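Local coordinates for protein digeranylgeranylglycerophospholipid reductase (Sulfolobus acidocaldarius, PDB 4OPC) that reduces the double bonds of the geranylgeranyl chains of archaeal membrane phospholipids, using bound FAD, to give saturated archaeols, at residues P126-G131 and K167-L172; V190-E195 and K261-G266; G329-N334 and L425-S430. All coordinates share one frame; numbering follows the deposited sequence.

Contact 1: P126-G131 and K167-L172; sequences PIFEDG and KLPPEL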
loop_
_atom_site.group_PDB
_atom_site.type_symbol
_atom_site.label_atom_id
_atom_site.label_comp_id
_atom_site.label_asym_id
_atom_site.label_seq_id
_atom_site.Cartn_x
_atom_site.Cartn_y
_atom_site.Cartn_z
ATOM N N PRO A 126 10.357 -4.920 21.475
ATOM C CA PRO A 126 11.225 -3.741 21.440
ATOM C C PRO A 126 12.105 -3.629 22.670
ATOM O O PRO A 126 11.742 -4.069 23.766
ATOM C CB PRO A 126 10.236 -2.568 21.442
ATOM C CG PRO A 126 8.951 -3.156 20.962
ATOM C CD PRO A 126 8.930 -4.553 21.490
ATOM N N ILE A 127 13.284 -3.054 22.473
ATOM C CA ILE A 127 14.029 -2.493 23.587
ATOM C C ILE A 127 13.589 -1.039 23.631
ATOM O O ILE A 127 13.754 -0.309 22.654
ATOM C CB ILE A 127 15.550 -2.566 23.375
ATOM C CG1 ILE A 127 15.985 -4.018 23.158
ATOM C CG2 ILE A 127 16.289 -1.947 24.569
ATOM C CD1 ILE A 127 17.405 -4.140 22.689
ATOM N N PHE A 128 12.981 -0.632 24.740
ATOM C CA PHE A 128 12.443 0.717 24.853
ATOM C C PHE A 128 12.875 1.292 26.185
ATOM O O PHE A 128 12.540 0.753 27.240
ATOM C CB PHE A 128 10.920 0.702 24.760
ATOM C CG PHE A 128 10.306 2.070 24.719
ATOM C CD1 PHE A 128 10.342 2.824 23.557
ATOM C CD2 PHE A 128 9.699 2.605 25.840
ATOM C CE1 PHE A 128 9.788 4.095 23.515
ATOM C CE2 PHE A 128 9.137 3.876 25.801
ATOM C CZ PHE A 128 9.184 4.615 24.636
ATOM N N GLU A 129 13.651 2.368 26.145
ATOM C CA GLU A 129 14.211 2.913 27.367
ATOM C C GLU A 129 14.337 4.424 27.248
ATOM O O GLU A 129 14.688 4.948 26.189
ATOM C CB GLU A 129 15.545 2.221 27.685
ATOM C CG GLU A 129 16.785 3.083 27.666
ATOM C CD GLU A 129 18.057 2.249 27.629
ATOM O OE1 GLU A 129 17.957 1.016 27.432
ATOM O OE2 GLU A 129 19.155 2.824 27.791
ATOM N N ASP A 130 14.006 5.117 28.331
ATOM C CA ASP A 130 14.067 6.579 28.371
ATOM C C ASP A 130 13.367 7.225 27.169
ATOM O O ASP A 130 13.847 8.210 26.610
ATOM C CB ASP A 130 15.517 7.053 28.476
ATOM C CG ASP A 130 16.189 6.580 29.746
ATOM O OD1 ASP A 130 15.485 6.413 30.763
ATOM O OD2 ASP A 130 17.419 6.376 29.732
ATOM N N GLY A 131 12.231 6.655 26.771
ATOM C CA GLY A 131 11.416 7.232 25.720
ATOM C C GLY A 131 11.848 6.905 24.303
ATOM O O GLY A 131 11.237 7.379 23.352
ATOM N N LYS A 167 3.759 -3.268 20.065
ATOM C CA LYS A 167 4.227 -3.675 21.390
ATOM C C LYS A 167 4.845 -2.526 22.168
ATOM O O LYS A 167 5.327 -2.720 23.289
ATOM C CB LYS A 167 5.202 -4.849 21.268
ATOM C CG LYS A 167 4.519 -6.100 20.727
ATOM C CD LYS A 167 5.438 -7.304 20.674
ATOM C CE LYS A 167 4.719 -8.488 20.059
ATOM N NZ LYS A 167 5.530 -9.742 20.143
ATOM N N LEU A 168 4.825 -1.333 21.581
ATOM C CA LEU A 168 5.318 -0.141 22.258
ATOM C C LEU A 168 4.198 0.467 23.120
ATOM O O LEU A 168 3.030 0.110 22.956
ATOM C CB LEU A 168 5.822 0.861 21.216
ATOM C CG LEU A 168 7.075 0.411 20.471
ATOM C CD1 LEU A 168 7.347 1.324 19.282
ATOM C CD2 LEU A 168 8.257 0.396 21.426
ATOM N N PRO A 169 4.550 1.374 24.049
ATOM C CA PRO A 169 3.533 1.975 24.922
ATOM C C PRO A 169 2.428 2.636 24.116
ATOM O O PRO A 169 2.725 3.379 23.180
ATOM C CB PRO A 169 4.331 3.018 25.701
ATOM C CG PRO A 169 5.698 2.429 25.781
ATOM C CD PRO A 169 5.915 1.748 24.461
ATOM N N PRO A 170 1.159 2.365 24.464
ATOM C CA PRO A 170 0.029 2.770 23.619
ATOM C C PRO A 170 -0.163 4.281 23.501
ATOM O O PRO A 170 -0.806 4.727 22.554
ATOM C CB PRO A 170 -1.178 2.120 24.307
ATOM C CG PRO A 170 -0.750 1.921 25.712
ATOM C CD PRO A 170 0.719 1.611 25.650
ATOM N N GLU A 171 0.394 5.053 24.428
ATOM C CA GLU A 171 0.257 6.503 24.369
ATOM C C GLU A 171 1.085 7.140 23.241
ATOM O O GLU A 171 0.841 8.287 22.868
ATOM C CB GLU A 171 0.596 7.146 25.720
ATOM C CG GLU A 171 2.058 7.068 26.124
ATOM C CD GLU A 171 2.395 5.807 26.904
ATOM O OE1 GLU A 171 1.607 4.837 26.861
ATOM O OE2 GLU A 171 3.456 5.790 27.565
ATOM N N LEU A 172 2.046 6.397 22.692
ATOM C CA LEU A 172 2.906 6.930 21.642
ATOM C C LEU A 172 2.198 6.935 20.292
ATOM O O LEU A 172 1.542 5.963 19.932
ATOM C CB LEU A 172 4.188 6.116 21.525
ATOM C CG LEU A 172 4.982 5.947 22.813
ATOM C CD1 LEU A 172 6.255 5.215 22.485
ATOM C CD2 LEU A 172 5.266 7.306 23.447
#
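Pro-126 and Phe-128 pack against Lys-167, Leu-168, Pro-169 and Leu-172 near the surface. The first two lie on strand 121-129, an outer strand of a small mixed sheet. The other four belong to the loop that follows strand 153-156 of the Rossmann-type sheet. The contact therefore ties that loop to the smaller sheet. The loop bends in a type I beta turn from Pro-169 to Leu-172, with Leu-172 N bonded to Pro-169 O at 3.1 Å.

No hydrogen bond crosses between the segments. The aliphatic part centres on one methyl. Leu-168 CD2 lies 3.6 Å from Pro-126 CB and also 3.8 Å from Phe-128 CD1. The leucine CG sits beside its own backbone N (chi1 -68°), which brings CD2 to the strand. Val-133 of strand 132-140 touches both Leu-168 and Phe-128. Lys-167 adds its CB, 3.7 Å from Pro-126 CD. Beyond that point the lysine chain runs on extended, and NZ is hydrogen-bonded to Met-124 O on the same strand as Pro-126. The Lys-167 side chain lies in the neighbourhood of the bound flavin cofactor.

The aromatic part surrounds Phe-128. Strand alternation puts Phe-128 on the same side as Pro-126, while Ile-127 turns away to Thr-148 and Tyr-150. Leu-172 CD1 meets the ring obliquely, 3.7 Å from Phe-128 CZ. Pro-169 forms a CH-pi contact: its CD stands over one ring face, 4.2 Å from the Phe-128 centroid. It is 14° off the ring normal. Pro-169 CG reaches Phe-128 CE2 at 3.7 Å.

Contact 2: V190-E195 and K261-G266; sequences VLLTKE and KLLVKG
Val-190 is gripped through both its backbone N and its O by strand 261-271, in an antiparallel pairing that contains a classic beta bulge. Val-190 N donates to Val-264 O at 3.0 Å. Val-190 O accepts from Leu-263 N at 2.8 Å, in an almost straight bond (176° at the hydrogen). Leu-263 and Val-264 thus share one partner. One step on, Leu-191 and Leu-262 form a non-hydrogen-bonded pair. Leu-192 N then donates to Lys-261 O at 3.2 Å. Backbone bonds also join Leu-192 to Asp-258 and Gly-266 to Arg-188. At the strand end, Thr-193 OG1 donates to Glu-195 O at 2.9 Å.

The side chains fill in around these bonds. Val-190 CG2 meets Val-264 CG1 at 3.5 Å. Leu-191 CD2 rests 3.9 Å from Leu-262 CB. Leu-192, with CG beside its backbone N (chi1 -57°), divides its methyls: CD1 lies 3.9 Å from Lys-261 CB, and CD2 is 3.7 Å from Leu-263 CD1. With an alanine at Leu-192, both methyls are gone, and the side chain of Leu-263 would probably lose this apolar neighbour and be freer to turn.

Both segments belong to the geranylgeranyl reductase catalytic domain. Strand 261-271 is an outermost strand of its large mixed sheet. Strand 183-193 lies between it and strand 226-234, where the backbone of Leu-191 bonds with Val-227 and the side chain of Val-190 touches Asn-228.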
loop_
_atom_site.group_PDB
_atom_site.type_symbol
_atom_site.label_atom_id
_atom_site.label_comp_id
_atom_site.label_asym_id
_atom_site.label_seq_id
_atom_site.Cartn_x
_atom_site.Cartn_y
_atom_site.Cartn_z
ATOM N N VAL A 190 -3.239 -17.756 -8.777
ATOM C CA VAL A 190 -2.629 -17.701 -10.095
ATOM C C VAL A 190 -2.951 -19.007 -10.807
ATOM O O VAL A 190 -2.673 -20.088 -10.284
ATOM C CB VAL A 190 -1.110 -17.456 -10.035
ATOM C CG1 VAL A 190 -0.495 -17.622 -11.419
ATOM C CG2 VAL A 190 -0.832 -16.072 -9.490
ATOM N N LEU A 191 -3.560 -18.896 -11.987
ATOM C CA LEU A 191 -4.018 -20.054 -12.745
ATOM C C LEU A 191 -3.587 -19.977 -14.201
ATOM O O LEU A 191 -3.421 -18.892 -14.755
ATOM C CB LEU A 191 -5.548 -20.128 -12.690
ATOM C CG LEU A 191 -6.162 -20.345 -11.306
ATOM C CD1 LEU A 191 -7.329 -19.408 -11.107
ATOM C CD2 LEU A 191 -6.610 -21.788 -11.146
ATOM N N LEU A 192 -3.420 -21.144 -14.822
ATOM C CA LEU A 192 -3.254 -21.222 -16.269
ATOM C C LEU A 192 -4.614 -21.076 -16.945
ATOM O O LEU A 192 -5.645 -21.389 -16.348
ATOM C CB LEU A 192 -2.624 -22.559 -16.663
ATOM C CG LEU A 192 -1.279 -22.857 -16.001
ATOM C CD1 LEU A 192 -0.665 -24.153 -16.524
ATOM C CD2 LEU A 192 -0.324 -21.692 -16.201
ATOM N N THR A 193 -4.622 -20.579 -18.180
ATOM C CA THR A 193 -5.866 -20.405 -18.932
ATOM C C THR A 193 -5.935 -21.355 -20.128
ATOM O O THR A 193 -4.905 -21.789 -20.651
ATOM C CB THR A 193 -6.036 -18.962 -19.439
ATOM O OG1 THR A 193 -5.020 -18.671 -20.409
ATOM C CG2 THR A 193 -5.929 -17.977 -18.283
ATOM N N LYS A 194 -7.155 -21.667 -20.557
ATOM C CA LYS A 194 -7.377 -22.618 -21.647
ATOM C C LYS A 194 -7.349 -21.924 -23.000
ATOM O O LYS A 194 -7.129 -22.553 -24.033
ATOM C CB LYS A 194 -8.726 -23.313 -21.478
ATOM C CG LYS A 194 -9.002 -23.866 -20.096
ATOM C CD LYS A 194 -10.370 -24.537 -20.075
ATOM C CE LYS A 194 -10.920 -24.673 -18.663
ATOM N NZ LYS A 194 -12.291 -25.257 -18.671
ATOM N N GLU A 195 -7.600 -20.623 -22.981
ATOM C CA GLU A 195 -7.641 -19.814 -24.185
ATOM C C GLU A 195 -6.662 -18.656 -24.008
ATOM O O GLU A 195 -6.465 -18.174 -22.886
ATOM C CB GLU A 195 -9.061 -19.284 -24.398
ATOM C CG GLU A 195 -9.464 -19.103 -25.851
ATOM C CD GLU A 195 -10.971 -19.001 -26.024
ATOM O OE1 GLU A 195 -11.705 -19.440 -25.113
ATOM O OE2 GLU A 195 -11.428 -18.483 -27.065
ATOM N N LYS A 261 -5.180 -26.367 -12.726
ATOM C CA LYS A 261 -3.793 -25.930 -12.881
ATOM C C LYS A 261 -3.514 -24.625 -12.138
ATOM O O LYS A 261 -3.244 -23.570 -12.718
ATOM C CB LYS A 261 -3.394 -25.847 -14.352
ATOM C CG LYS A 261 -3.472 -27.194 -15.069
ATOM C CD LYS A 261 -2.780 -28.292 -14.259
ATOM C CE LYS A 261 -2.785 -29.637 -14.983
ATOM N NZ LYS A 261 -4.146 -30.204 -15.174
ATOM N N LEU A 262 -3.581 -24.728 -10.826
ATOM C CA LEU A 262 -3.320 -23.605 -9.949
ATOM C C LEU A 262 -1.829 -23.555 -9.544
ATOM O O LEU A 262 -1.226 -24.589 -9.217
ATOM C CB LEU A 262 -4.231 -23.732 -8.738
ATOM C CG LEU A 262 -4.210 -22.629 -7.689
ATOM C CD1 LEU A 262 -5.607 -22.450 -7.118
ATOM C CD2 LEU A 262 -3.220 -22.974 -6.592
ATOM N N LEU A 263 -1.229 -22.367 -9.588
ATOM C CA LEU A 263 0.182 -22.197 -9.217
ATOM C C LEU A 263 0.367 -21.644 -7.802
ATOM O O LEU A 263 1.368 -21.935 -7.148
ATOM C CB LEU A 263 0.928 -21.302 -10.217
ATOM C CG LEU A 263 1.290 -21.839 -11.612
ATOM C CD1 LEU A 263 0.131 -21.754 -12.564
ATOM C CD2 LEU A 263 2.486 -21.077 -12.166
ATOM N N VAL A 264 -0.585 -20.842 -7.339
ATOM C CA VAL A 264 -0.515 -20.261 -6.003
ATOM C C VAL A 264 -1.904 -19.781 -5.580
ATOM O O VAL A 264 -2.741 -19.467 -6.422
ATOM C CB VAL A 264 0.495 -19.083 -5.957
ATOM C CG1 VAL A 264 -0.128 -17.814 -6.492
ATOM C CG2 VAL A 264 1.025 -18.860 -4.541
ATOM N N LYS A 265 -2.153 -19.737 -4.278
ATOM C CA LYS A 265 -3.418 -19.242 -3.749
ATOM C C LYS A 265 -3.234 -18.694 -2.338
ATOM O O LYS A 265 -2.422 -19.210 -1.548
ATOM C CB LYS A 265 -4.463 -20.358 -3.751
ATOM C CG LYS A 265 -4.072 -21.531 -2.875
ATOM C CD LYS A 265 -4.962 -22.742 -3.092
ATOM C CE LYS A 265 -6.403 -22.454 -2.724
ATOM N NZ LYS A 265 -7.204 -23.720 -2.697
ATOM N N GLY A 266 -3.975 -17.641 -2.014
ATOM C CA GLY A 266 -3.884 -17.075 -0.686
ATOM C C GLY A 266 -4.402 -15.665 -0.595
ATOM O O GLY A 266 -4.562 -14.984 -1.601
#

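Contact 3: G329-N334 and L425-S430; sequences GLWDMN and LNYPRS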
loop_
_atom_site.group_PDB
_atom_site.type_symbol
_atom_site.label_atom_id
_atom_site.label_comp_id
_atom_site.label_asym_id
_atom_site.label_seq_id
_atom_site.Cartn_x
_atom_site.Cartn_y
_atom_site.Cartn_z
ATOM N N GLY A 329 14.551 14.511 15.024
ATOM C CA GLY A 329 15.702 14.144 14.222
ATOM C C GLY A 329 15.369 13.275 13.022
ATOM O O GLY A 329 16.097 13.285 12.027
ATOM N N LEU A 330 14.272 12.531 13.121
ATOM C CA LEU A 330 13.847 11.624 12.063
ATOM C C LEU A 330 12.640 12.171 11.296
ATOM O O LEU A 330 12.117 11.509 10.402
ATOM C CB LEU A 330 13.510 10.259 12.676
ATOM C CG LEU A 330 14.719 9.495 13.234
ATOM C CD1 LEU A 330 14.271 8.314 14.062
ATOM C CD2 LEU A 330 15.640 9.026 12.122
ATOM N N TRP A 331 12.220 13.384 11.636
ATOM C CA TRP A 331 10.958 13.949 11.140
ATOM C C TRP A 331 10.911 14.116 9.625
ATOM O O TRP A 331 9.826 14.152 9.038
ATOM C CB TRP A 331 10.697 15.290 11.825
ATOM C CG TRP A 331 9.247 15.674 11.895
ATOM C CD1 TRP A 331 8.633 16.695 11.229
ATOM C CD2 TRP A 331 8.228 15.029 12.671
ATOM N NE1 TRP A 331 7.300 16.734 11.552
ATOM C CE2 TRP A 331 7.027 15.724 12.438
ATOM C CE3 TRP A 331 8.221 13.947 13.559
ATOM C CZ2 TRP A 331 5.822 15.355 13.042
ATOM C CZ3 TRP A 331 7.027 13.585 14.161
ATOM C CH2 TRP A 331 5.845 14.284 13.897
ATOM N N ASP A 332 12.077 14.213 8.991
ATOM C CA ASP A 332 12.138 14.319 7.533
ATOM C C ASP A 332 11.487 13.127 6.850
ATOM O O ASP A 332 11.089 13.211 5.688
ATOM C CB ASP A 332 13.581 14.455 7.049
ATOM C CG ASP A 332 14.111 15.863 7.186
ATOM O OD1 ASP A 332 13.301 16.790 7.398
ATOM O OD2 ASP A 332 15.338 16.040 7.068
ATOM N N MET A 333 11.385 12.013 7.567
ATOM C CA MET A 333 10.669 10.850 7.052
ATOM C C MET A 333 9.257 11.271 6.658
ATOM O O MET A 333 8.781 10.964 5.559
ATOM C CB MET A 333 10.589 9.744 8.105
ATOM C CG MET A 333 9.629 8.621 7.737
ATOM S SD MET A 333 10.205 7.712 6.286
ATOM C CE MET A 333 8.716 6.844 5.809
ATOM N N ASN A 334 8.600 11.984 7.564
ATOM C CA ASN A 334 7.234 12.438 7.339
ATOM C C ASN A 334 7.169 13.453 6.214
ATOM O O ASN A 334 6.317 13.357 5.337
ATOM C CB ASN A 334 6.671 13.069 8.603
ATOM C CG ASN A 334 6.376 12.058 9.678
ATOM O OD1 ASN A 334 5.824 10.999 9.404
ATOM N ND2 ASN A 334 6.732 12.384 10.910
ATOM N N LEU A 425 -0.393 19.244 2.799
ATOM C CA LEU A 425 0.647 20.128 2.270
ATOM C C LEU A 425 1.181 21.063 3.359
ATOM O O LEU A 425 2.266 21.635 3.231
ATOM C CB LEU A 425 0.138 20.916 1.059
ATOM C CG LEU A 425 -0.254 20.031 -0.131
ATOM C CD1 LEU A 425 -0.699 20.863 -1.324
ATOM C CD2 LEU A 425 0.889 19.100 -0.518
ATOM N N ASN A 426 0.423 21.194 4.443
ATOM C CA ASN A 426 0.872 21.933 5.619
ATOM C C ASN A 426 1.156 20.998 6.792
ATOM O O ASN A 426 0.869 21.320 7.947
ATOM C CB ASN A 426 -0.160 22.988 6.016
ATOM C CG ASN A 426 -0.287 24.091 4.987
ATOM O OD1 ASN A 426 0.611 24.920 4.837
ATOM N ND2 ASN A 426 -1.404 24.107 4.269
ATOM N N TYR A 427 1.720 19.833 6.486
ATOM C CA TYR A 427 2.099 18.872 7.505
ATOM C C TYR A 427 2.993 19.549 8.556
ATOM O O TYR A 427 3.855 20.351 8.205
ATOM C CB TYR A 427 2.824 17.682 6.858
ATOM C CG TYR A 427 3.057 16.567 7.847
ATOM C CD1 TYR A 427 2.096 15.579 8.049
ATOM C CD2 TYR A 427 4.215 16.532 8.618
ATOM C CE1 TYR A 427 2.290 14.576 8.987
ATOM C CE2 TYR A 427 4.415 15.543 9.555
ATOM C CZ TYR A 427 3.459 14.566 9.733
ATOM O OH TYR A 427 3.672 13.584 10.667
ATOM N N PRO A 428 2.783 19.225 9.848
ATOM C CA PRO A 428 3.527 19.847 10.951
ATOM C C PRO A 428 5.031 19.762 10.747
ATOM O O PRO A 428 5.535 18.698 10.401
ATOM C CB PRO A 428 3.157 18.989 12.162
ATOM C CG PRO A 428 1.906 18.316 11.816
ATOM C CD PRO A 428 1.784 18.253 10.322
ATOM N N ARG A 429 5.741 20.860 10.968
ATOM C CA ARG A 429 7.182 20.876 10.747
ATOM C C ARG A 429 7.955 20.270 11.913
ATOM O O ARG A 429 9.148 20.019 11.803
ATOM C CB ARG A 429 7.667 22.298 10.467
ATOM C CG ARG A 429 7.000 22.956 9.269
ATOM C CD ARG A 429 7.098 22.080 8.029
ATOM N NE ARG A 429 8.479 21.721 7.720
ATOM C CZ ARG A 429 8.889 21.258 6.542
ATOM N NH1 ARG A 429 8.022 21.102 5.549
ATOM N NH2 ARG A 429 10.170 20.960 6.356
ATOM N N SER A 430 7.269 20.045 13.027
ATOM C CA SER A 430 7.891 19.438 14.194
ATOM C C SER A 430 6.849 18.616 14.952
ATOM O O SER A 430 5.655 18.807 14.759
ATOM C CB SER A 430 8.486 20.514 15.100
ATOM O OG SER A 430 7.489 21.058 15.938
#
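This is a buried aromatic and polar contact between Trp-331 and Asn-334, where helix 327-330 gives way to helix 332-357, and the loop joining helices 410-425 and 434-452. Its one hydrogen bond across the segments runs from Trp-331 NE1 to Pro-428 O, 2.9 Å long and nearly straight at 174°. The oxygen lies in the indole plane, while the donor stands above the carbonyl plane. Trp-331 CG, anti to the backbone N (chi1 -154°), carries the indole toward the loop. Two groups sandwich the indole near its rim. Ser-430 C is 3.7 Å above the plane of Trp-331 on one face, and Asn-334 ND2 is 3.3 Å from that plane on the other.

The loop links two helices of the all-helical C-terminal region. Its Tyr-427 ring also packs edge-to-face with Trp-437 of helix 434-452. Against the indole, Tyr-427 lies oblique, its ring plane turned 38° from the five-membered ring. Trp-331 CZ2 comes 3.8 Å from Tyr-427 CE2. Asn-334 CB presses on that same Tyr-427 CE2 at 3.5 Å. The buried polar ends find partners in a neighbouring loop: Tyr-427 OH bonds with Tyr-277 O, Asn-334 OD1 with Met-279 N, and Asn-334 ND2 with Thr-278 OG1.

How the contacts relate
Contact 3 is buried, contact 2 is partly buried, and contact 1 lies at the surface. No strand or helix serves in two of them. Contacts 1 and 3 are the nearer pair, with centres about 21 Å apart, and do not touch. Contact 2 lies across the centre of the chain from both, about 45 Å away between centres. The chemistry follows the elements joined. Contact 2 pairs two strands of one sheet and relies on backbone hydrogen bonds. Between its two segments contact 1 has apolar and CH-pi packing and no hydrogen bond. Contact 3 sets a helical region against a loop between two helices, through an indole whose single hydrogen bond lies among aromatic and amide groups.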